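PDB 4Q3N: MGS-M5 from Unidentified, which probably acts as an L-lactate dehydrogenase, interconverting pyruvate and L-lactate with a nicotinamide dinucleotide cofactor bound to its Rossmann fold. Local coordinates for residues 15-20 and 229-234; 129-134 and 268-273; 158-163 and 210-215. All coordinates share one frame; numbering follows the deposited sequence.

Interaction 1 (15-20 and 229-234)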
loop_
_atom_site.group_PDB
_atom_site.type_symbol
_atom_site.label_atom_id
_atom_site.label_comp_id
_atom_site.label_asym_id
_atom_site.label_seq_id
_atom_site.Cartn_x
_atom_site.Cartn_y
_atom_site.Cartn_z
ATOM N N GLY A 15 14.865 8.499 -15.915
ATOM C CA GLY A 15 13.439 8.720 -16.163
ATOM C C GLY A 15 12.657 7.415 -16.012
ATOM O O GLY A 15 11.518 7.407 -15.492
ATOM N N MET A 16 13.245 6.307 -16.463
ATOM C CA MET A 16 12.473 5.068 -16.488
ATOM C C MET A 16 12.468 4.380 -15.089
ATOM O O MET A 16 11.522 3.700 -14.768
ATOM C CB MET A 16 12.986 4.092 -17.558
ATOM C CG MET A 16 12.666 4.585 -19.002
ATOM S SD MET A 16 10.912 4.921 -19.236
ATOM C CE MET A 16 10.084 3.395 -18.644
ATOM N N SER A 17 13.523 4.534 -14.309
ATOM C CA SER A 17 13.513 4.015 -12.940
ATOM C C SER A 17 12.442 4.773 -12.148
ATOM O O SER A 17 11.645 4.198 -11.411
ATOM C CB SER A 17 14.896 4.178 -12.319
ATOM O OG SER A 17 15.794 3.253 -12.933
ATOM N N TYR A 18 12.375 6.071 -12.383
ATOM C CA TYR A 18 11.312 6.885 -11.807
ATOM C C TYR A 18 9.914 6.374 -12.235
ATOM O O TYR A 18 9.030 6.106 -11.378
ATOM C CB TYR A 18 11.507 8.346 -12.242
ATOM C CG TYR A 18 10.300 9.253 -11.983
ATOM C CD1 TYR A 18 9.737 9.378 -10.710
ATOM C CD2 TYR A 18 9.754 9.998 -13.013
ATOM C CE1 TYR A 18 8.614 10.256 -10.475
ATOM C CE2 TYR A 18 8.661 10.896 -12.800
ATOM C CZ TYR A 18 8.111 11.017 -11.523
ATOM O OH TYR A 18 7.044 11.872 -11.323
ATOM N N ALA A 19 9.703 6.206 -13.535
ATOM C CA ALA A 19 8.426 5.719 -14.022
ATOM C C ALA A 19 8.093 4.323 -13.430
ATOM O O ALA A 19 6.967 4.110 -12.959
ATOM C CB ALA A 19 8.412 5.661 -15.536
ATOM N N TYR A 20 9.074 3.417 -13.413
ATOM C CA TYR A 20 8.785 2.066 -12.939
ATOM C C TYR A 20 8.451 2.107 -11.457
ATOM O O TYR A 20 7.607 1.343 -10.985
ATOM C CB TYR A 20 9.972 1.166 -13.132
ATOM C CG TYR A 20 9.761 -0.335 -12.962
ATOM C CD1 TYR A 20 8.732 -1.026 -13.638
ATOM C CD2 TYR A 20 10.678 -1.063 -12.256
ATOM C CE1 TYR A 20 8.660 -2.426 -13.550
ATOM C CE2 TYR A 20 10.615 -2.455 -12.172
ATOM C CZ TYR A 20 9.621 -3.106 -12.839
ATOM O OH TYR A 20 9.649 -4.471 -12.746
ATOM N N ALA A 229 26.217 3.587 -13.853
ATOM C CA ALA A 229 25.377 4.750 -13.671
ATOM C C ALA A 229 24.582 4.576 -12.377
ATOM O O ALA A 229 24.391 3.449 -11.942
ATOM C CB ALA A 229 24.422 4.918 -14.883
ATOM N N THR A 230 24.155 5.664 -11.762
ATOM C CA THR A 230 23.260 5.534 -10.612
ATOM C C THR A 230 21.848 5.954 -11.040
ATOM O O THR A 230 21.690 6.922 -11.794
ATOM C CB THR A 230 23.797 6.375 -9.420
ATOM O OG1 THR A 230 22.817 6.435 -8.376
ATOM C CG2 THR A 230 24.153 7.765 -9.841
ATOM N N TYR A 231 20.814 5.217 -10.613
ATOM C CA TYR A 231 19.455 5.572 -11.019
ATOM C C TYR A 231 18.344 5.038 -10.119
ATOM O O TYR A 231 17.280 5.626 -10.094
ATOM C CB TYR A 231 19.157 5.122 -12.468
ATOM C CG TYR A 231 19.716 3.764 -12.884
ATOM C CD1 TYR A 231 18.999 2.594 -12.688
ATOM C CD2 TYR A 231 20.988 3.675 -13.533
ATOM C CE1 TYR A 231 19.520 1.338 -13.128
ATOM C CE2 TYR A 231 21.529 2.457 -13.882
ATOM C CZ TYR A 231 20.784 1.302 -13.694
ATOM O OH TYR A 231 21.334 0.123 -14.100
ATOM N N TYR A 232 18.564 3.958 -9.372
ATOM C CA TYR A 232 17.471 3.502 -8.498
ATOM C C TYR A 232 17.202 4.507 -7.370
ATOM O O TYR A 232 16.039 4.845 -7.028
ATOM C CB TYR A 232 17.792 2.102 -7.939
ATOM C CG TYR A 232 17.779 1.024 -9.027
ATOM C CD1 TYR A 232 16.739 0.965 -9.944
ATOM C CD2 TYR A 232 18.808 0.084 -9.120
ATOM C CE1 TYR A 232 16.714 -0.007 -10.939
ATOM C CE2 TYR A 232 18.798 -0.891 -10.104
ATOM C CZ TYR A 232 17.750 -0.920 -11.016
ATOM O OH TYR A 232 17.753 -1.856 -12.027
ATOM N N GLY A 233 18.268 5.024 -6.787
ATOM C CA GLY A 233 18.115 6.027 -5.731
ATOM C C GLY A 233 17.341 7.261 -6.172
ATOM O O GLY A 233 16.323 7.616 -5.563
ATOM N N ILE A 234 17.766 7.921 -7.246
ATOM C CA ILE A 234 17.073 9.143 -7.683
ATOM C C ILE A 234 15.632 8.799 -8.097
ATOM O O ILE A 234 14.705 9.583 -7.889
ATOM C CB ILE A 234 17.844 9.831 -8.836
ATOM C CG1 ILE A 234 17.207 11.181 -9.200
ATOM C CG2 ILE A 234 17.939 8.912 -10.049
ATOM C CD1 ILE A 234 17.183 12.215 -8.048
#

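Interaction 2 (129-134 and 268-273)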
loop_
_atom_site.group_PDB
_atom_site.type_symbol
_atom_site.label_atom_id
_atom_site.label_comp_id
_atom_site.label_asym_id
_atom_site.label_seq_id
_atom_site.Cartn_x
_atom_site.Cartn_y
_atom_site.Cartn_z
ATOM N N VAL A 129 17.756 27.354 -15.055
ATOM C CA VAL A 129 17.572 27.565 -16.487
ATOM C C VAL A 129 16.120 27.285 -16.856
ATOM O O VAL A 129 15.480 28.083 -17.534
ATOM C CB VAL A 129 18.519 26.697 -17.319
ATOM C CG1 VAL A 129 18.115 26.718 -18.829
ATOM C CG2 VAL A 129 19.973 27.241 -17.140
ATOM N N ALA A 130 15.598 26.157 -16.389
ATOM C CA ALA A 130 14.220 25.794 -16.693
ATOM C C ALA A 130 13.277 26.863 -16.139
ATOM O O ALA A 130 12.301 27.246 -16.786
ATOM C CB ALA A 130 13.887 24.416 -16.109
ATOM N N TRP A 131 13.592 27.373 -14.956
ATOM C CA TRP A 131 12.734 28.397 -14.364
ATOM C C TRP A 131 12.668 29.632 -15.278
ATOM O O TRP A 131 11.577 30.094 -15.671
ATOM C CB TRP A 131 13.213 28.776 -12.947
ATOM C CG TRP A 131 12.568 30.053 -12.464
ATOM C CD1 TRP A 131 11.219 30.327 -12.423
ATOM C CD2 TRP A 131 13.228 31.230 -11.975
ATOM N NE1 TRP A 131 11.011 31.598 -11.939
ATOM C CE2 TRP A 131 12.222 32.183 -11.677
ATOM C CE3 TRP A 131 14.568 31.578 -11.761
ATOM C CZ2 TRP A 131 12.518 33.467 -11.189
ATOM C CZ3 TRP A 131 14.860 32.835 -11.274
ATOM C CH2 TRP A 131 13.835 33.777 -10.992
ATOM N N LYS A 132 13.839 30.147 -15.651
ATOM C CA LYS A 132 13.914 31.324 -16.502
ATOM C C LYS A 132 13.270 31.101 -17.861
ATOM O O LYS A 132 12.600 31.968 -18.366
ATOM C CB LYS A 132 15.374 31.759 -16.689
ATOM C CG LYS A 132 16.018 32.224 -15.405
ATOM C CD LYS A 132 15.155 33.302 -14.772
ATOM C CE LYS A 132 15.756 34.668 -14.946
ATOM N NZ LYS A 132 16.762 34.918 -13.884
ATOM N N GLU A 133 13.478 29.941 -18.466
ATOM C CA GLU A 133 12.982 29.780 -19.832
ATOM C C GLU A 133 11.484 29.487 -19.825
ATOM O O GLU A 133 10.805 29.647 -20.837
ATOM C CB GLU A 133 13.740 28.673 -20.550
ATOM C CG GLU A 133 15.262 28.941 -20.681
ATOM C CD GLU A 133 15.556 30.112 -21.631
ATOM O OE1 GLU A 133 14.662 30.471 -22.422
ATOM O OE2 GLU A 133 16.664 30.674 -21.582
ATOM N N SER A 134 10.963 29.046 -18.683
ATOM C CA SER A 134 9.573 28.639 -18.642
ATOM C C SER A 134 8.635 29.822 -18.521
ATOM O O SER A 134 7.499 29.741 -18.988
ATOM C CB SER A 134 9.314 27.663 -17.481
ATOM O OG SER A 134 9.322 28.365 -16.245
ATOM N N GLN A 268 19.783 34.879 -6.268
ATOM C CA GLN A 268 19.414 34.383 -7.593
ATOM C C GLN A 268 20.167 33.097 -7.977
ATOM O O GLN A 268 20.970 33.071 -8.925
ATOM C CB GLN A 268 19.627 35.492 -8.624
ATOM C CG GLN A 268 18.587 36.599 -8.478
ATOM C CD GLN A 268 17.229 36.166 -9.031
ATOM O OE1 GLN A 268 16.222 36.199 -8.328
ATOM N NE2 GLN A 268 17.202 35.778 -10.320
ATOM N N VAL A 269 19.913 32.045 -7.205
ATOM C CA VAL A 269 20.348 30.692 -7.497
ATOM C C VAL A 269 19.303 29.719 -7.062
ATOM O O VAL A 269 18.588 29.972 -6.074
ATOM C CB VAL A 269 21.638 30.275 -6.770
ATOM C CG1 VAL A 269 22.839 31.005 -7.319
ATOM C CG2 VAL A 269 21.518 30.507 -5.260
ATOM N N TYR A 270 19.211 28.597 -7.777
ATOM C CA TYR A 270 18.477 27.452 -7.292
ATOM C C TYR A 270 19.496 26.681 -6.513
ATOM O O TYR A 270 20.663 26.565 -6.956
ATOM C CB TYR A 270 17.899 26.620 -8.429
ATOM C CG TYR A 270 16.441 26.943 -8.731
ATOM C CD1 TYR A 270 16.096 28.137 -9.389
ATOM C CD2 TYR A 270 15.415 26.061 -8.360
ATOM C CE1 TYR A 270 14.764 28.438 -9.690
ATOM C CE2 TYR A 270 14.065 26.344 -8.677
ATOM C CZ TYR A 270 13.757 27.537 -9.321
ATOM O OH TYR A 270 12.449 27.841 -9.621
ATOM N N ILE A 271 19.097 26.184 -5.347
ATOM C CA ILE A 271 20.037 25.479 -4.479
ATOM C C ILE A 271 19.267 24.555 -3.524
ATOM O O ILE A 271 18.085 24.771 -3.288
ATOM C CB ILE A 271 20.914 26.528 -3.712
ATOM C CG1 ILE A 271 22.129 25.892 -3.034
ATOM C CG2 ILE A 271 20.036 27.375 -2.785
ATOM C CD1 ILE A 271 23.100 26.988 -2.481
ATOM N N GLY A 272 19.911 23.493 -3.051
ATOM C CA GLY A 272 19.235 22.465 -2.257
ATOM C C GLY A 272 18.921 22.988 -0.849
ATOM O O GLY A 272 19.832 23.291 -0.055
ATOM N N LEU A 273 17.629 23.162 -0.571
ATOM C CA LEU A 273 17.144 23.654 0.724
ATOM C C LEU A 273 15.874 22.890 1.080
ATOM O O LEU A 273 15.144 22.456 0.195
ATOM C CB LEU A 273 16.854 25.175 0.677
ATOM C CG LEU A 273 18.075 26.054 0.332
ATOM C CD1 LEU A 273 17.587 27.493 -0.001
ATOM C CD2 LEU A 273 19.140 26.061 1.492
#

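Interaction 3 (158-163 and 210-215)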
loop_
_atom_site.group_PDB
_atom_site.type_symbol
_atom_site.label_atom_id
_atom_site.label_comp_id
_atom_site.label_asym_id
_atom_site.label_seq_id
_atom_site.Cartn_x
_atom_site.Cartn_y
_atom_site.Cartn_z
ATOM N N SER A 158 21.809 5.378 9.721
ATOM C CA SER A 158 20.994 4.285 10.255
ATOM C C SER A 158 21.827 3.041 10.451
ATOM O O SER A 158 21.558 2.235 11.352
ATOM C CB SER A 158 19.795 3.973 9.348
ATOM O OG SER A 158 20.241 3.278 8.204
ATOM N N GLN A 159 22.842 2.867 9.609
ATOM C CA GLN A 159 23.726 1.739 9.740
ATOM C C GLN A 159 24.613 1.813 10.994
ATOM O O GLN A 159 25.081 0.772 11.463
ATOM C CB GLN A 159 24.619 1.582 8.459
ATOM C CG GLN A 159 23.814 1.284 7.209
ATOM C CD GLN A 159 22.798 0.169 7.387
ATOM O OE1 GLN A 159 23.146 -0.995 7.277
ATOM N NE2 GLN A 159 21.517 0.527 7.635
ATOM N N TYR A 160 24.916 3.008 11.492
ATOM C CA TYR A 160 25.654 3.106 12.771
ATOM C C TYR A 160 24.734 2.801 13.981
ATOM O O TYR A 160 25.082 2.039 14.880
ATOM C CB TYR A 160 26.255 4.521 12.980
ATOM C CG TYR A 160 27.515 4.695 12.163
ATOM C CD1 TYR A 160 27.431 5.011 10.821
ATOM C CD2 TYR A 160 28.782 4.510 12.738
ATOM C CE1 TYR A 160 28.587 5.137 10.034
ATOM C CE2 TYR A 160 29.945 4.606 11.942
ATOM C CZ TYR A 160 29.819 4.944 10.602
ATOM O OH TYR A 160 30.930 5.094 9.790
ATOM N N ILE A 161 23.571 3.424 14.002
ATOM C CA ILE A 161 22.771 3.395 15.241
ATOM C C ILE A 161 21.635 2.383 15.216
ATOM O O ILE A 161 20.925 2.225 16.222
ATOM C CB ILE A 161 22.195 4.788 15.545
ATOM C CG1 ILE A 161 21.326 5.285 14.382
ATOM C CG2 ILE A 161 23.353 5.804 15.735
ATOM C CD1 ILE A 161 20.514 6.549 14.723
ATOM N N HIS A 162 21.489 1.681 14.098
ATOM C CA HIS A 162 20.496 0.599 13.962
ATOM C C HIS A 162 19.082 1.108 14.329
ATOM O O HIS A 162 18.371 0.477 15.129
ATOM C CB HIS A 162 20.885 -0.587 14.846
ATOM C CG HIS A 162 22.295 -1.038 14.607
ATOM N ND1 HIS A 162 23.261 -1.035 15.594
ATOM C CD2 HIS A 162 22.918 -1.430 13.467
ATOM C CE1 HIS A 162 24.410 -1.453 15.078
ATOM N NE2 HIS A 162 24.228 -1.696 13.791
ATOM N N ILE A 163 18.724 2.238 13.735
ATOM C CA ILE A 163 17.363 2.845 13.837
ATOM C C ILE A 163 16.815 2.964 12.393
ATOM O O ILE A 163 17.578 3.294 11.473
ATOM C CB ILE A 163 17.425 4.268 14.494
ATOM C CG1 ILE A 163 17.982 4.198 15.922
ATOM C CG2 ILE A 163 16.007 5.034 14.419
ATOM C CD1 ILE A 163 17.101 3.397 16.868
ATOM N N GLU A 210 32.313 12.880 10.063
ATOM C CA GLU A 210 33.111 13.312 8.920
ATOM C C GLU A 210 33.185 12.168 7.929
ATOM O O GLU A 210 33.048 12.385 6.719
ATOM C CB GLU A 210 34.511 13.778 9.366
ATOM C CG GLU A 210 35.418 14.377 8.249
ATOM C CD GLU A 210 34.867 15.655 7.600
ATOM O OE1 GLU A 210 33.948 16.307 8.158
ATOM O OE2 GLU A 210 35.361 16.010 6.509
ATOM N N HIS A 211 33.314 10.939 8.429
ATOM C CA HIS A 211 33.335 9.784 7.537
ATOM C C HIS A 211 32.049 9.677 6.735
ATOM O O HIS A 211 32.059 9.430 5.534
ATOM C CB HIS A 211 33.521 8.495 8.302
ATOM C CG HIS A 211 33.493 7.301 7.411
ATOM N ND1 HIS A 211 32.424 6.441 7.343
ATOM C CD2 HIS A 211 34.387 6.849 6.509
ATOM C CE1 HIS A 211 32.670 5.496 6.458
ATOM N NE2 HIS A 211 33.855 5.727 5.928
ATOM N N ILE A 212 30.927 9.850 7.430
ATOM C CA ILE A 212 29.617 9.779 6.784
ATOM C C ILE A 212 29.470 10.853 5.700
ATOM O O ILE A 212 28.959 10.569 4.607
ATOM C CB ILE A 212 28.454 9.905 7.860
ATOM C CG1 ILE A 212 28.430 8.617 8.693
ATOM C CG2 ILE A 212 27.122 10.174 7.162
ATOM C CD1 ILE A 212 27.517 8.660 10.034
ATOM N N TYR A 213 29.926 12.073 5.990
ATOM C CA TYR A 213 29.903 13.121 4.967
ATOM C C TYR A 213 30.694 12.671 3.727
ATOM O O TYR A 213 30.214 12.782 2.594
ATOM C CB TYR A 213 30.446 14.453 5.536
ATOM C CG TYR A 213 30.966 15.437 4.478
ATOM C CD1 TYR A 213 30.107 16.188 3.654
ATOM C CD2 TYR A 213 32.317 15.595 4.311
ATOM C CE1 TYR A 213 30.666 17.090 2.668
ATOM C CE2 TYR A 213 32.854 16.447 3.374
ATOM C CZ TYR A 213 32.041 17.189 2.555
ATOM O OH TYR A 213 32.674 18.007 1.624
ATOM N N LEU A 214 31.892 12.131 3.942
ATOM C CA LEU A 214 32.713 11.651 2.821
ATOM C C LEU A 214 31.997 10.565 2.034
ATOM O O LEU A 214 31.982 10.589 0.795
ATOM C CB LEU A 214 34.054 11.137 3.334
ATOM C CG LEU A 214 34.942 12.192 4.022
ATOM C CD1 LEU A 214 36.323 11.673 4.481
ATOM C CD2 LEU A 214 35.120 13.391 3.107
ATOM N N LYS A 215 31.355 9.636 2.748
ATOM C CA LYS A 215 30.594 8.562 2.079
ATOM C C LYS A 215 29.492 9.138 1.217
ATOM O O LYS A 215 29.220 8.684 0.100
ATOM C CB LYS A 215 29.940 7.608 3.123
ATOM C CG LYS A 215 30.885 6.628 3.787
ATOM C CD LYS A 215 31.386 5.595 2.762
ATOM C CE LYS A 215 30.223 4.725 2.224
ATOM N NZ LYS A 215 29.498 3.887 3.243
#

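Interaction 1 (15-20 and 229-234)
Ser17 puts its hydroxyl against two neighbouring tyrosines, Tyr231 and Tyr232, and that one small side chain carries nearly all of the contact. Its OG lies 3.3 Å from CD1 of Tyr231 and 3.9 Å from CD1 of Tyr232, coming at both rings obliquely. The CB of Ser17 sits on the backbone of the other segment, 3.6 Å from the carbonyl O of Tyr231. The first torsion of the serine (chi1 -71°) sets OG beside its own backbone N, and from there the hydroxyl bonds back to the carbonyl O of Phe13 in the turn of helix just before. The oxygen is therefore satisfied within its own helix and meets the tyrosines by van der Waals contact.

The two rings also pack on each other: CE1 of Tyr231 stands 3.6 Å above one face of Tyr232, displaced toward the rim, while the Tyr232 OH lies at the edge of the Tyr231 ring. Tyr231 is the N-cap residue of helix 232-246, and its ring also meets Phe13 and makes a cation-pi contact with Lys227.

A second subunit closes over this helix start. Asp47 of that subunit accepts from the backbone N of both Tyr231 and Tyr232, so a carboxylate grips the first turn across the interface, and Tyr20 OH bonds to Tyr232 O of the partner. Here the start of a C-terminal-domain helix rests on helix 13-25, the first helix of the Rossmann fold, whose Gly15 fits the last glycine of a GxGxxG dinucleotide-binding pattern.

Interaction 2 (129-134 and 268-273)
The indole of Trp131 and the phenol of Tyr270 meet obliquely, their planes 48° apart and the centroid of the five-membered ring 5.8 Å from that of the tyrosine. Carbon CD2 of Trp131 lies at the edge of the Tyr270 ring. One face of the indole carries, in one of the two conformers of Lys132, the aliphatic chain of that neighbour, with its CD offset toward the rim; this placement is accordingly doubtful. At the indole edge, near its plane, comes the amide nitrogen NE2 of Gln268, 3.9 Å from CZ3 of Trp131; the amide is turned 54° from the ring.

The closest approach is at the root of the tryptophan side chain, where CB of Trp131 sits 3.5 Å from OH and 3.6 Å from CE1 of Tyr270. With CG of Trp131 opposite the backbone N across the CA-CB bond (chi1 166°), the indole leaves helix 123-134 toward the strand and crosses the tyrosine at about a right angle. The hydroxyl of Tyr270 bonds to the carbonyl O of Val141, which ties the strand 270-278 residue to the last strand of the Rossmann sheet.

Gln268 NE2 makes a weak hydrogen bond to Tyr128 OH, and Tyr128 also meets Trp131 edge-to-face. On the helix itself, the carbonyl O of Trp131 accepts from both OG and N of Ser134, closing the end of the helix.

The contact thus joins the nucleotide-binding domain to the C-terminal domain through the Trp131 indole and CB packed on the Tyr270 ring. The phenol hydroxyl is satisfied by Val141 and Gln268 NE2 has a weak bond to Tyr128 OH, so the two segments are held together by ring packing, with no polar bond of their own.

Interaction 3 (158-163 and 210-215)
Tyr160 reaches from the end of helix 147-161 to two successive residues of helix 206-227, His211 and Ile212. Two residues earlier, Ser158 OG accepts a hydrogen bond from NE2 of Gln159, 3.1 Å away at an N-H...O angle of 162°, with the acceptor almost in the amide plane. The same hydroxyl is bonded to the carbonyl O of Tyr155, so this polar pair is settled on its own helix.

Tyr160 then spans the gap. A chi1 of -78° places its ring beside the backbone N, aimed at the other helix, and its OH comes 3.2 Å from His211 ND1 in a weak hydrogen bond that either partner could donate. The histidine nitrogen lies near the plane of the phenol, at its edge, whereas the hydroxyl meets the imidazole obliquely; the two side chains cross at about a right angle. Alongside, Ile212 slides past in the opposite direction: its CD1 touches CE1 of Tyr160 at 3.7 Å and lies equally near CD1 of that ring. Were Tyr160 replaced by an alanine, His211 ND1 would probably lose this weak partner and a gap would open beside CD1 of Ile212.

Ile161 follows, packing on Met201 and Ile204, two of the residues at the sodium site; Tyr160 also touches Ile204. His162, just past the helix end, has positive phi, and Tyr160 O lies 3.5 Å above one face of its imidazole, offset toward the rim.

The buried Ile212 also packs on Leu153, Glu156 and Ile157. Separately, Lys215 forms a salt bridge to Glu156. Chemically, then, the two segments share one apolar contact, Tyr160 on Ile212, and one weak polar link to the exposed His211, which probably adds little to it.

In the fold
Interactions 1 and 2 both join the nucleotide-binding domain to the C-terminal domain, yet lie on opposite sides of the chain's centre, their centres 22 Å apart and their nearest atoms about 12 Å, fastening the domains at two places. Their segments alternate along the sequence. Interaction 3 falls within the C-terminal domain, nested inside the loop that each of the others closes; its centre is 24 Å from interaction 1 and 31 Å from interaction 2. Helix 206-227 is followed by helix 232-246, linking interaction 3 to interaction 1. Interaction 1 holds the glycine-pattern helix and a subunit interface, whereas in interaction 3 the Tyr160 side chain is about 9 Å from the bound sodium ion.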